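Long-range contacts in putative (Helicobacter pylori J99, PDB 4R7K), which is of unknown function but, as a member of the SRPBCC (START/Bet v 1-like) superfamily, may bind a hydrophobic ligand: residues N29-P34 against Y138-V143; D43-N48 against L154-Q159; K72-S77 against N177-W182. One frame throughout, in Å; residues are numbered along the deposited sequence. Where two conformers were deposited one is given.

Contact 1. Residues N29-P34 against Y138-V143; sequences NAIRWP and YHAWLV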
loop_
_atom_site.group_PDB
_atom_site.type_symbol
_atom_site.label_atom_id
_atom_site.label_comp_id
_atom_site.label_asym_id
_atom_site.label_seq_id
_atom_site.Cartn_x
_atom_site.Cartn_y
_atom_site.Cartn_z
ATOM N N ASN A 29 14.511 24.647 -2.683
ATOM C CA ASN A 29 15.794 23.932 -2.903
ATOM C C ASN A 29 15.558 22.529 -3.487
ATOM O O ASN A 29 14.546 21.914 -3.192
ATOM C CB ASN A 29 16.624 23.863 -1.627
ATOM C CG ASN A 29 17.269 25.208 -1.288
ATOM O OD1 ASN A 29 17.898 25.815 -2.100
ATOM N ND2 ASN A 29 17.094 25.654 -0.081
ATOM N N ALA A 30 16.434 22.107 -4.383
ATOM C CA ALA A 30 16.310 20.830 -5.078
ATOM C C ALA A 30 17.602 20.056 -5.070
ATOM O O ALA A 30 18.686 20.622 -4.940
ATOM C CB ALA A 30 15.872 21.038 -6.526
ATOM N N ILE A 31 17.461 18.742 -5.253
ATOM C CA ILE A 31 18.571 17.814 -5.288
ATOM C C ILE A 31 19.470 18.018 -6.493
ATOM O O ILE A 31 18.979 18.268 -7.594
ATOM C CB ILE A 31 18.036 16.373 -5.274
ATOM C CG1 ILE A 31 17.563 16.092 -3.848
ATOM C CG2 ILE A 31 19.153 15.386 -5.654
ATOM C CD1 ILE A 31 16.751 14.851 -3.653
ATOM N N ARG A 32 20.786 17.957 -6.271
ATOM C CA ARG A 32 21.768 18.081 -7.373
ATOM C C ARG A 32 22.085 16.660 -7.865
ATOM O O ARG A 32 22.652 15.870 -7.127
ATOM C CB ARG A 32 23.040 18.762 -6.912
ATOM C CG ARG A 32 22.834 20.127 -6.283
ATOM C CD ARG A 32 24.162 20.813 -5.952
ATOM N NE ARG A 32 23.918 22.166 -5.444
ATOM C CZ ARG A 32 24.243 22.626 -4.238
ATOM N NH1 ARG A 32 24.947 21.888 -3.367
ATOM N NH2 ARG A 32 23.929 23.886 -3.928
ATOM N N TRP A 33 21.705 16.331 -9.101
ATOM C CA TRP A 33 21.925 14.971 -9.638
ATOM C C TRP A 33 23.137 14.839 -10.545
ATOM O O TRP A 33 23.319 15.650 -11.445
ATOM C CB TRP A 33 20.719 14.516 -10.501
ATOM C CG TRP A 33 19.435 14.451 -9.765
ATOM C CD1 TRP A 33 18.537 15.434 -9.668
ATOM C CD2 TRP A 33 18.901 13.333 -9.002
ATOM N NE1 TRP A 33 17.469 15.036 -8.891
ATOM C CE2 TRP A 33 17.692 13.760 -8.445
ATOM C CE3 TRP A 33 19.359 12.060 -8.700
ATOM C CZ2 TRP A 33 16.914 12.943 -7.650
ATOM C CZ3 TRP A 33 18.587 11.241 -7.930
ATOM C CH2 TRP A 33 17.386 11.684 -7.395
ATOM N N PRO A 34 23.945 13.789 -10.352
ATOM C CA PRO A 34 24.967 13.562 -11.345
ATOM C C PRO A 34 24.241 13.269 -12.669
ATOM O O PRO A 34 23.114 12.763 -12.656
ATOM C CB PRO A 34 25.745 12.354 -10.803
ATOM C CG PRO A 34 25.418 12.299 -9.351
ATOM C CD PRO A 34 24.033 12.839 -9.224
ATOM N N TYR A 138 20.873 5.645 -7.062
ATOM C CA TYR A 138 21.430 6.863 -6.457
ATOM C C TYR A 138 20.303 7.406 -5.603
ATOM O O TYR A 138 19.251 7.797 -6.128
ATOM C CB TYR A 138 21.859 7.846 -7.521
ATOM C CG TYR A 138 22.604 9.068 -7.006
ATOM C CD1 TYR A 138 23.991 9.063 -6.866
ATOM C CD2 TYR A 138 21.940 10.250 -6.737
ATOM C CE1 TYR A 138 24.670 10.193 -6.417
ATOM C CE2 TYR A 138 22.622 11.372 -6.264
ATOM C CZ TYR A 138 23.976 11.344 -6.119
ATOM O OH TYR A 138 24.628 12.487 -5.672
ATOM N N HIS A 139 20.473 7.369 -4.290
ATOM C CA HIS A 139 19.423 7.771 -3.360
ATOM C C HIS A 139 19.848 9.059 -2.662
ATOM O O HIS A 139 20.824 9.091 -1.943
ATOM C CB HIS A 139 19.280 6.675 -2.343
ATOM C CG HIS A 139 18.150 6.858 -1.390
ATOM N ND1 HIS A 139 17.707 5.840 -0.578
ATOM C CD2 HIS A 139 17.290 7.888 -1.204
ATOM C CE1 HIS A 139 16.691 6.272 0.148
ATOM N NE2 HIS A 139 16.421 7.513 -0.213
ATOM N N ALA A 140 19.097 10.123 -2.899
ATOM C CA ALA A 140 19.468 11.437 -2.415
ATOM C C ALA A 140 18.455 11.938 -1.414
ATOM O O ALA A 140 17.238 11.579 -1.451
ATOM C CB ALA A 140 19.572 12.404 -3.573
ATOM N N TRP A 141 18.955 12.790 -0.543
ATOM C CA TRP A 141 18.180 13.354 0.515
ATOM C C TRP A 141 18.475 14.820 0.633
ATOM O O TRP A 141 19.644 15.267 0.466
ATOM C CB TRP A 141 18.551 12.702 1.866
ATOM C CG TRP A 141 18.297 11.240 2.027
ATOM C CD1 TRP A 141 19.066 10.218 1.539
ATOM C CD2 TRP A 141 17.246 10.623 2.787
ATOM N NE1 TRP A 141 18.544 9.005 1.941
ATOM C CE2 TRP A 141 17.430 9.226 2.703
ATOM C CE3 TRP A 141 16.174 11.117 3.553
ATOM C CZ2 TRP A 141 16.556 8.323 3.305
ATOM C CZ3 TRP A 141 15.292 10.210 4.136
ATOM C CH2 TRP A 141 15.506 8.839 4.038
ATOM N N LEU A 142 17.433 15.569 0.986
ATOM C CA LEU A 142 17.540 16.987 1.258
ATOM C C LEU A 142 16.681 17.284 2.466
ATOM O O LEU A 142 15.451 17.123 2.419
ATOM C CB LEU A 142 17.080 17.806 0.053
ATOM C CG LEU A 142 17.502 19.288 0.059
ATOM C CD1 LEU A 142 17.379 19.843 -1.364
ATOM C CD2 LEU A 142 16.628 20.056 1.038
ATOM N N VAL A 143 17.336 17.688 3.555
ATOM C CA VAL A 143 16.664 18.038 4.810
ATOM C C VAL A 143 16.906 19.534 5.006
ATOM O O VAL A 143 18.060 19.970 4.952
ATOM C CB VAL A 143 17.252 17.266 6.022
ATOM C CG1 VAL A 143 16.488 17.633 7.304
ATOM C CG2 VAL A 143 17.171 15.752 5.839
HETATM O O HOH W 1 22.999 14.406 -4.868
#
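Pro34 lies over one face of the Tyr138 ring, with CD 3.4 Å from Tyr138 CZ. This is a CH-pi contact; the line from CD to the ring centre is 27° off the ring normal. The edge of the same ring meets Trp33, whose CZ3 is 3.7 Å from Tyr138 CD2. The two ring planes are 53° apart, an oblique pairing. Trp33 carries Ile31 CG2 over one face of its indole, and Tyr138 O lies in plane at its edge. At the phenol end a water bridges the segments: it donates to Arg32 O at 2.7 Å and lies 2.6 Å from Tyr138 OH. No direct hydrogen bond joins the segments.

Further along, Ile31 CG2 and CD1 both rest on Ala140 CB, each 3.7 Å from it. With CG opposite the backbone N (chi1 -164°), Leu142 lifts CD1 against the backbone of Asn29 and Ala30, 3.7 Å from Ala30 C. Arg32 points elsewhere, to Glu113 and to Thr26 of the second subunit. Tyr138, Ala140 and Leu142 share one face of strand 136-146. Residues 29-34 run nearly antiparallel to it and cover one face of the antiparallel sheet of an SRPBCC-type (helix-grip) fold.

Contact 2. Residues D43-N48 against L154-Q159; sequences DNFVSN and LTQESQ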
loop_
_atom_site.group_PDB
_atom_site.type_symbol
_atom_site.label_atom_id
_atom_site.label_comp_id
_atom_site.label_asym_id
_atom_site.label_seq_id
_atom_site.Cartn_x
_atom_site.Cartn_y
_atom_site.Cartn_z
ATOM N N ASP A 43 15.718 4.204 -15.220
ATOM C CA ASP A 43 14.665 3.187 -15.369
ATOM C C ASP A 43 13.551 3.309 -14.356
ATOM O O ASP A 43 12.464 2.790 -14.580
ATOM C CB ASP A 43 15.311 1.795 -15.314
ATOM C CG ASP A 43 16.249 1.540 -16.515
ATOM O OD1 ASP A 43 15.813 1.789 -17.658
ATOM O OD2 ASP A 43 17.412 1.102 -16.311
ATOM N N ASN A 44 13.814 4.001 -13.250
ATOM C CA ASN A 44 12.798 4.256 -12.250
ATOM C C ASN A 44 13.208 5.495 -11.454
ATOM O O ASN A 44 14.415 5.731 -11.222
ATOM C CB ASN A 44 12.631 3.046 -11.343
ATOM C CG ASN A 44 11.394 3.118 -10.455
ATOM O OD1 ASN A 44 10.377 3.729 -10.803
ATOM N ND2 ASN A 44 11.464 2.444 -9.312
ATOM N N PHE A 45 12.196 6.268 -11.050
ATOM C CA PHE A 45 12.346 7.465 -10.283
ATOM C C PHE A 45 11.275 7.467 -9.209
ATOM O O PHE A 45 10.092 7.230 -9.474
ATOM C CB PHE A 45 12.255 8.695 -11.181
ATOM C CG PHE A 45 12.204 9.995 -10.425
ATOM C CD1 PHE A 45 13.291 10.406 -9.660
ATOM C CD2 PHE A 45 11.070 10.781 -10.451
ATOM C CE1 PHE A 45 13.261 11.599 -8.970
ATOM C CE2 PHE A 45 11.016 11.965 -9.717
ATOM C CZ PHE A 45 12.119 12.380 -9.001
ATOM N N VAL A 46 11.708 7.701 -7.979
ATOM C CA VAL A 46 10.814 7.713 -6.831
ATOM C C VAL A 46 11.002 9.036 -6.092
ATOM O O VAL A 46 12.137 9.469 -5.927
ATOM C CB VAL A 46 11.205 6.583 -5.874
ATOM C CG1 VAL A 46 10.166 6.417 -4.790
ATOM C CG2 VAL A 46 11.401 5.285 -6.649
ATOM N N SER A 47 9.901 9.679 -5.682
ATOM C CA SER A 47 9.967 10.921 -4.914
ATOM C C SER A 47 8.982 10.893 -3.752
ATOM O O SER A 47 7.791 10.579 -3.930
ATOM C CB SER A 47 9.675 12.120 -5.851
ATOM O OG SER A 47 9.794 13.355 -5.167
ATOM N N ASN A 48 9.499 11.200 -2.564
ATOM C CA ASN A 48 8.724 11.318 -1.366
ATOM C C ASN A 48 9.140 12.591 -0.605
ATOM O O ASN A 48 10.319 12.980 -0.617
ATOM C CB ASN A 48 8.953 10.100 -0.464
ATOM C CG ASN A 48 8.514 8.803 -1.107
ATOM O OD1 ASN A 48 9.235 8.208 -1.894
ATOM N ND2 ASN A 48 7.351 8.347 -0.745
ATOM N N LEU A 154 13.031 15.719 1.976
ATOM C CA LEU A 154 12.802 15.293 0.615
ATOM C C LEU A 154 13.745 14.177 0.337
ATOM O O LEU A 154 14.963 14.335 0.552
ATOM C CB LEU A 154 13.112 16.422 -0.368
ATOM C CG LEU A 154 13.069 16.092 -1.888
ATOM C CD1 LEU A 154 11.666 15.841 -2.380
ATOM C CD2 LEU A 154 13.668 17.231 -2.695
ATOM N N THR A 155 13.210 13.040 -0.129
ATOM C CA THR A 155 14.050 11.969 -0.550
ATOM C C THR A 155 13.627 11.459 -1.956
ATOM O O THR A 155 12.437 11.222 -2.251
ATOM C CB THR A 155 14.155 10.849 0.491
ATOM O OG1 THR A 155 15.237 9.986 0.124
ATOM C CG2 THR A 155 12.867 10.048 0.582
ATOM N N GLN A 156 14.619 11.292 -2.809
ATOM C CA GLN A 156 14.411 10.896 -4.193
ATOM C C GLN A 156 15.438 9.901 -4.588
ATOM O O GLN A 156 16.593 10.008 -4.184
ATOM C CB GLN A 156 14.471 12.107 -5.130
ATOM C CG GLN A 156 13.453 13.172 -4.829
ATOM C CD GLN A 156 13.479 14.344 -5.792
ATOM O OE1 GLN A 156 14.533 14.808 -6.242
ATOM N NE2 GLN A 156 12.306 14.831 -6.111
ATOM N N GLU A 157 15.022 8.885 -5.353
ATOM C CA GLU A 157 15.934 7.850 -5.794
ATOM C C GLU A 157 15.732 7.601 -7.294
ATOM O O GLU A 157 14.582 7.512 -7.788
ATOM C CB GLU A 157 15.693 6.520 -5.040
ATOM C CG GLU A 157 16.633 5.396 -5.444
ATOM C CD GLU A 157 16.599 4.179 -4.497
ATOM O OE1 GLU A 157 16.623 3.050 -5.008
ATOM O OE2 GLU A 157 16.524 4.330 -3.250
ATOM N N SER A 158 16.859 7.437 -7.969
ATOM C CA SER A 158 16.929 7.146 -9.394
ATOM C C SER A 158 17.599 5.778 -9.492
ATOM O O SER A 158 18.645 5.547 -8.856
ATOM C CB SER A 158 17.774 8.246 -10.071
ATOM O OG SER A 158 17.910 8.037 -11.474
ATOM N N GLN A 159 17.043 4.894 -10.315
ATOM C CA GLN A 159 17.480 3.522 -10.396
ATOM C C GLN A 159 17.723 3.092 -11.848
ATOM O O GLN A 159 16.959 3.468 -12.766
ATOM C CB GLN A 159 16.411 2.597 -9.811
ATOM C CG GLN A 159 15.927 2.922 -8.414
ATOM C CD GLN A 159 14.865 1.925 -7.901
ATOM O OE1 GLN A 159 14.023 1.455 -8.650
ATOM N NE2 GLN A 159 14.911 1.623 -6.606
HETATM O O HOH W 2 11.852 8.327 -2.480
#
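Gln159 O is gripped by two backbone N-H groups in a row. Asp43 N donates to Gln159 O at 2.8 Å, and Asn44 N donates to the same oxygen at 3.2 Å. The first donor lies nearly on the line of the carbonyl bond; the second is tilted from the carbonyl plane. Two residues facing one make this a classic beta bulge, at the start of strand 44-53.

The side chains of Asn44 and Gln159 run side by side. Asn44 ND2 donates to Gln159 OE1 at 2.8 Å with an angle of 167° at the hydrogen. The donor sits above the amide plane of Gln159, and the two amide planes are 60° apart. The other end of that amide is also held: Gln159 NE2 donates to Glu157 OE1 at 2.7 Å. Both bonds fix the rotation of the Gln159 amide.

Beyond the bulge the strands pair antiparallel, within the sheet that also holds strand 136-146. Val46 with Glu157 and Asn48 with Thr155 are hydrogen-bonded pairs. Ser47 and Gln156 form a non-hydrogen-bonded pair whose side chains meet on the other face from Asn44 and Gln159. CG beside the backbone N (chi1 -59°) and an extended chain let Gln156 NE2 donate to Ser47 OG, 3.1 Å away and in the plane of the Gln156 amide. NE2 also lies at the edge of the Phe45 ring, 3.8 Å from Phe45 CZ. A water donates to both Asn48 OD1 and Thr155 O, while Asn48 ND2 is taken by Gln180 and Leu176 of helix 174-190.

Contact 3. Residues K72-S77 against N177-W182; sequences KYYKNS and NGHQAW
Trp182 CB lies over the centre of the Tyr74 ring, 3.8 Å from the ring centroid and 7° off the ring normal. This is a CH-pi contact. From CB the chain turns to CG, anti to the backbone N (chi1 -161°), and the indole then spreads over the tyrosine. Trp182 CG and CD2 lie above Tyr74 CD2. The five-membered ring and the phenol ring form an offset stack, with planes 16° apart and centroids 4.4 Å apart. On the six-membered side, Trp182 CE3 comes 3.4 Å from Tyr74 CE2. On the other side, CD1 is 3.6 Å from Tyr73 CE1. At the pyrrole corner NE1 gives a weak hydrogen bond, 3.5 Å long, to Tyr73 OH. That hydroxyl lies in the indole plane and has a stronger partner in His63 O. Further out, Trp182 CE2 and CZ3 are each 4.0 Å from Tyr74, at CD2 and CE2 respectively, and CZ3 also meets His139 of strand 136-146.

Tyr73, Tyr74 and Trp182 thus form an aromatic cluster between the end of helix 70-73 and helix 174-190, the long C-terminal helix packed against the sheet in the manner of SRPBCC helix-grip folds. The indole also meets Trp141 of the sheet and Trp70 edge-to-face.

Tyr74 is the first residue past the short helix and opens a type I beta turn to Ser77. The turn folds under its ring, so that the backbone N atoms of Asn76 and Ser77 lie on the face opposite Trp182 CB. Tyr74 O accepts from both Ser77 N and Ser77 OG. In one of its two conformers Asn76 ND2 donates to Tyr74 OH at 3.3 Å. Tyr74 OH also lies 3.2 Å from Gly178 O.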
loop_
_atom_site.group_PDB
_atom_site.type_symbol
_atom_site.label_atom_id
_atom_site.label_comp_id
_atom_site.label_asym_id
_atom_site.label_seq_id
_atom_site.Cartn_x
_atom_site.Cartn_y
_atom_site.Cartn_z
ATOM N N LYS A 72 15.879 1.055 14.034
ATOM C CA LYS A 72 15.007 1.333 15.151
ATOM C C LYS A 72 13.737 2.056 14.741
ATOM O O LYS A 72 12.738 1.955 15.432
ATOM C CB LYS A 72 15.796 2.116 16.193
ATOM C CG LYS A 72 17.057 1.357 16.604
ATOM C CD LYS A 72 17.929 2.136 17.558
ATOM C CE LYS A 72 18.882 1.186 18.261
ATOM N NZ LYS A 72 19.825 1.931 19.122
ATOM N N TYR A 73 13.736 2.746 13.598
ATOM C CA TYR A 73 12.551 3.477 13.197
ATOM C C TYR A 73 12.019 3.165 11.814
ATOM O O TYR A 73 10.914 3.571 11.494
ATOM C CB TYR A 73 12.803 4.989 13.312
ATOM C CG TYR A 73 13.830 5.584 12.367
ATOM C CD1 TYR A 73 13.518 5.823 11.015
ATOM C CD2 TYR A 73 15.063 6.009 12.832
ATOM C CE1 TYR A 73 14.437 6.416 10.169
ATOM C CE2 TYR A 73 15.988 6.602 12.000
ATOM C CZ TYR A 73 15.664 6.813 10.663
ATOM O OH TYR A 73 16.545 7.385 9.818
ATOM N N TYR A 74 12.794 2.460 10.997
ATOM C CA TYR A 74 12.384 2.135 9.641
ATOM C C TYR A 74 12.428 0.624 9.532
ATOM O O TYR A 74 13.491 0.013 9.347
ATOM C CB TYR A 74 13.285 2.839 8.628
ATOM C CG TYR A 74 13.011 2.454 7.200
ATOM C CD1 TYR A 74 11.703 2.400 6.711
ATOM C CD2 TYR A 74 14.046 2.227 6.300
ATOM C CE1 TYR A 74 11.444 2.058 5.387
ATOM C CE2 TYR A 74 13.791 1.873 4.968
ATOM C CZ TYR A 74 12.498 1.806 4.517
ATOM O OH TYR A 74 12.225 1.463 3.202
ATOM N N LYS A 75 11.248 0.021 9.636
ATOM C CA LYS A 75 11.161 -1.432 9.765
ATOM C C LYS A 75 11.475 -2.246 8.539
ATOM O O LYS A 75 11.543 -3.456 8.627
ATOM C CB LYS A 75 9.826 -1.832 10.399
ATOM C CG LYS A 75 9.650 -1.252 11.797
ATOM C CD LYS A 75 10.779 -1.690 12.715
ATOM C CE LYS A 75 10.697 -1.062 14.095
ATOM N NZ LYS A 75 11.877 -1.486 14.907
ATOM N N ASN A 76 11.659 -1.595 7.390
ATOM C CA ASN A 76 12.111 -2.297 6.161
ATOM C C ASN A 76 13.615 -2.446 6.096
ATOM O O ASN A 76 14.142 -3.035 5.151
ATOM C CB ASN A 76 11.726 -1.533 4.900
ATOM C CG ASN A 76 10.259 -1.549 4.650
ATOM O OD1 ASN A 76 9.561 -2.439 5.108
ATOM N ND2 ASN A 76 9.774 -0.566 3.919
ATOM N N SER A 77 14.315 -1.896 7.072
ATOM C CA SER A 77 15.780 -1.950 7.064
ATOM C C SER A 77 16.231 -2.862 8.204
ATOM O O SER A 77 15.546 -2.987 9.241
ATOM C CB SER A 77 16.422 -0.561 7.187
ATOM O OG SER A 77 16.134 0.030 8.436
ATOM N N ASN A 177 6.026 3.454 -1.314
ATOM C CA ASN A 177 5.477 3.164 -0.026
ATOM C C ASN A 177 6.568 2.879 0.995
ATOM O O ASN A 177 6.422 3.287 2.134
ATOM C CB ASN A 177 4.458 2.020 -0.151
ATOM C CG ASN A 177 3.158 2.493 -0.809
ATOM O OD1 ASN A 177 2.831 2.104 -1.927
ATOM N ND2 ASN A 177 2.498 3.430 -0.168
ATOM N N GLY A 178 7.644 2.204 0.584
ATOM C CA GLY A 178 8.781 1.944 1.466
ATOM C C GLY A 178 9.461 3.249 1.875
ATOM O O GLY A 178 9.760 3.469 3.039
ATOM N N HIS A 179 9.696 4.117 0.917
ATOM C CA HIS A 179 10.339 5.384 1.236
ATOM C C HIS A 179 9.472 6.288 2.075
ATOM O O HIS A 179 9.982 7.020 2.965
ATOM C CB HIS A 179 10.816 6.051 -0.018
ATOM C CG HIS A 179 12.075 5.448 -0.545
ATOM N ND1 HIS A 179 12.853 6.072 -1.490
ATOM C CD2 HIS A 179 12.759 4.344 -0.156
ATOM C CE1 HIS A 179 13.911 5.319 -1.747
ATOM N NE2 HIS A 179 13.893 4.280 -0.930
ATOM N N GLN A 180 8.164 6.209 1.872
ATOM C CA GLN A 180 7.261 6.980 2.720
ATOM C C GLN A 180 7.396 6.498 4.148
ATOM O O GLN A 180 7.316 7.298 5.100
ATOM C CB GLN A 180 5.818 6.826 2.278
ATOM C CG GLN A 180 4.912 7.859 2.902
ATOM C CD GLN A 180 5.210 9.284 2.443
ATOM O OE1 GLN A 180 5.682 9.532 1.317
ATOM N NE2 GLN A 180 4.875 10.238 3.291
ATOM N N ALA A 181 7.513 5.179 4.310
ATOM C CA ALA A 181 7.681 4.602 5.651
ATOM C C ALA A 181 8.987 5.065 6.301
ATOM O O ALA A 181 9.046 5.242 7.521
ATOM C CB ALA A 181 7.612 3.072 5.610
ATOM N N TRP A 182 10.031 5.248 5.486
ATOM C CA TRP A 182 11.329 5.718 5.979
ATOM C C TRP A 182 11.121 7.124 6.523
ATOM O O TRP A 182 11.500 7.408 7.662
ATOM C CB TRP A 182 12.390 5.786 4.872
ATOM C CG TRP A 182 13.826 5.824 5.394
ATOM C CD1 TRP A 182 14.270 6.433 6.534
ATOM C CD2 TRP A 182 15.001 5.326 4.724
ATOM N NE1 TRP A 182 15.626 6.259 6.667
ATOM C CE2 TRP A 182 16.100 5.585 5.568
ATOM C CE3 TRP A 182 15.216 4.611 3.526
ATOM C CZ2 TRP A 182 17.403 5.200 5.241
ATOM C CZ3 TRP A 182 16.523 4.219 3.208
ATOM C CH2 TRP A 182 17.586 4.504 4.064
#

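How the contacts relate
All three contacts are largely buried, but they sit at different levels of the fold. Contact 2 is within the sheet and rests on backbone hydrogen bonds, with a bulge at one end and side-chain amides adding to them. Contact 1 covers one face of that sheet by apolar and ring packing, with a bridging water. Contact 3 lies beyond the other face and is dominated by aromatic rings. Contacts 1 and 2 use neighbouring strands, 136-146 and 150-160. The opposite face of strand 136-146 joins contact 1 to contact 3, where His139 stacks on His179. Contacts 1 and 2 also touch the second subunit, and contact 3 reaches the second and third.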